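Local coordinates for protein ENT (Trypanosoma brucei brucei, PDB 5ZX1) that is of unsettled function but carries an ENT domain, an all-helical module, and is probably involved in transcription or chromatin-linked regulation, at residues Val51-Ser56 with Ala87-Asp92. Numbering follows the deposited sequence.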
loop_
_atom_site.group_PDB
_atom_site.type_symbol
_atom_site.label_atom_id
_atom_site.label_comp_id
_atom_site.label_asym_id
_atom_site.label_seq_id
_atom_site.Cartn_x
_atom_site.Cartn_y
_atom_site.Cartn_z
ATOM N N VAL A 51 -1.836 1.998 3.749
ATOM C CA VAL A 51 -1.662 1.594 5.117
ATOM C C VAL A 51 -0.252 1.891 5.668
ATOM O O VAL A 51 -0.108 2.364 6.794
ATOM C CB VAL A 51 -2.024 0.102 5.207
ATOM C CG1 VAL A 51 -1.292 -0.561 6.298
ATOM C CG2 VAL A 51 -3.508 -0.051 5.391
ATOM N N LEU A 52 0.795 1.641 4.897
ATOM C CA LEU A 52 2.126 1.969 5.401
ATOM C C LEU A 52 2.291 3.488 5.524
ATOM O O LEU A 52 3.052 3.979 6.369
ATOM C CB LEU A 52 3.216 1.377 4.505
ATOM C CG LEU A 52 3.328 -0.142 4.619
ATOM C CD1 LEU A 52 4.618 -0.682 3.999
ATOM C CD2 LEU A 52 3.184 -0.582 6.071
ATOM N N CYS A 53 1.558 4.235 4.702
ATOM C CA CYS A 53 1.577 5.688 4.807
ATOM C C CYS A 53 0.713 6.194 5.969
ATOM O O CYS A 53 0.974 7.257 6.525
ATOM C CB CYS A 53 1.111 6.316 3.500
ATOM S SG CYS A 53 2.245 6.064 2.164
ATOM N N MET A 54 -0.321 5.447 6.334
ATOM C CA MET A 54 -1.121 5.833 7.485
ATOM C C MET A 54 -0.291 5.791 8.756
ATOM O O MET A 54 -0.499 6.588 9.672
ATOM C CB MET A 54 -2.329 4.927 7.637
ATOM C CG MET A 54 -3.419 5.174 6.633
ATOM S SD MET A 54 -4.716 3.954 6.934
ATOM C CE MET A 54 -5.844 4.300 5.578
ATOM N N HIS A 55 0.655 4.864 8.806
ATOM C CA HIS A 55 1.474 4.676 9.997
ATOM C C HIS A 55 2.679 5.594 10.054
ATOM O O HIS A 55 3.126 5.958 11.136
ATOM C CB HIS A 55 1.958 3.234 10.086
ATOM C CG HIS A 55 0.991 2.313 10.750
ATOM N ND1 HIS A 55 0.071 1.563 10.048
ATOM C CD2 HIS A 55 0.801 2.003 12.060
ATOM C CE1 HIS A 55 -0.641 0.830 10.890
ATOM N NE2 HIS A 55 -0.211 1.078 12.118
ATOM N N SER A 56 3.195 5.969 8.889
ATOM C CA SER A 56 4.495 6.613 8.799
ATOM C C SER A 56 4.365 8.066 8.410
ATOM O O SER A 56 5.364 8.790 8.293
ATOM C CB SER A 56 5.359 5.903 7.763
ATOM O OG SER A 56 5.110 6.478 6.478
ATOM N N ALA A 87 2.702 7.183 -4.697
ATOM C CA ALA A 87 2.433 8.605 -4.835
ATOM C C ALA A 87 0.959 8.891 -4.512
ATOM O O ALA A 87 0.643 9.818 -3.767
ATOM C CB ALA A 87 2.789 9.078 -6.238
ATOM N N ALA A 88 0.068 8.063 -5.050
ATOM C CA ALA A 88 -1.371 8.214 -4.840
ATOM C C ALA A 88 -1.750 8.071 -3.371
ATOM O O ALA A 88 -2.594 8.815 -2.860
ATOM C CB ALA A 88 -2.134 7.194 -5.673
ATOM N N ALA A 89 -1.135 7.117 -2.686
ATOM C CA ALA A 89 -1.499 6.863 -1.302
ATOM C C ALA A 89 -1.032 8.004 -0.405
ATOM O O ALA A 89 -1.710 8.373 0.552
ATOM C CB ALA A 89 -0.919 5.545 -0.838
ATOM N N ARG A 90 0.124 8.569 -0.729
ATOM C CA ARG A 90 0.696 9.659 0.058
ATOM C C ARG A 90 -0.233 10.867 0.111
ATOM O O ARG A 90 -0.288 11.586 1.110
ATOM C CB ARG A 90 2.050 10.070 -0.519
ATOM C CG ARG A 90 3.232 9.279 0.032
ATOM C CD ARG A 90 4.546 10.009 -0.257
ATOM N NE ARG A 90 5.726 9.254 0.168
ATOM C CZ ARG A 90 6.497 8.541 -0.649
ATOM N NH1 ARG A 90 7.548 7.898 -0.162
ATOM N NH2 ARG A 90 6.215 8.476 -1.949
ATOM N N GLU A 91 -0.979 11.071 -0.964
ATOM C CA GLU A 91 -1.803 12.256 -1.096
ATOM C C GLU A 91 -3.298 11.957 -0.927
ATOM O O GLU A 91 -4.123 12.861 -0.941
ATOM C CB GLU A 91 -1.549 12.899 -2.451
ATOM C CG GLU A 91 -2.329 12.238 -3.564
ATOM C CD GLU A 91 -2.136 12.939 -4.892
ATOM O OE1 GLU A 91 -2.941 12.695 -5.828
ATOM O OE2 GLU A 91 -1.175 13.737 -4.985
ATOM N N ASP A 92 -3.651 10.688 -0.779
ATOM C CA ASP A 92 -5.035 10.334 -0.502
ATOM C C ASP A 92 -5.467 10.997 0.807
ATOM O O ASP A 92 -4.668 11.095 1.753
ATOM C CB ASP A 92 -5.193 8.819 -0.425
ATOM C CG ASP A 92 -6.560 8.401 0.045
ATOM O OD1 ASP A 92 -6.809 8.485 1.267
ATOM O OD2 ASP A 92 -7.377 7.984 -0.806
#
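Cys53 reaches from the C-terminal end of helix 30-56 toward the C-terminal part of helix 79-91, where its sulfur meets Ala89 and Arg90. Between residues 51-56 and 87-92 the nearest CA atoms are those of Cys53 and Arg90, 6.3 Å apart, a spacing close enough for one small side chain to bridge. The CB of Cys53 is directed at the opposing helix, and chi1 of -68° sets SG beside the backbone N and anti to the carbonyl carbon. From there SG lies 4.0 Å from CG of Arg90, a van der Waals contact, and 4.4 Å from CB of Ala89, a looser apolar approach. The methyl of Ala89 also points across, whereas Arg90 presents the flank of its aliphatic chain. That chain is extended from CG to NE, which carries the guanidinium past the sulfur; NE then donates a hydrogen bond to the carbonyl O of Gly58, beyond the end of helix 30-56. This bond restrains the outer part of Arg90, while its CG methylene touches the buried Cys53 sulfur. Only 109 Å² is buried between the segments, both sides summed, in keeping with a junction of three residues. Asp92 N-caps the following helix, its OD1 accepting a hydrogen bond from Val95 N. Around this junction, Leu52 and Ser56 touch helix 62-74, Cys53 and Met54 rest on Val95 of helix 93-101, and Ala89 also packs on Cys49 and Arg50, so the C-terminal part of helix 30-56 meets helices 62-74, 79-91 and 93-101 of the ENT domain.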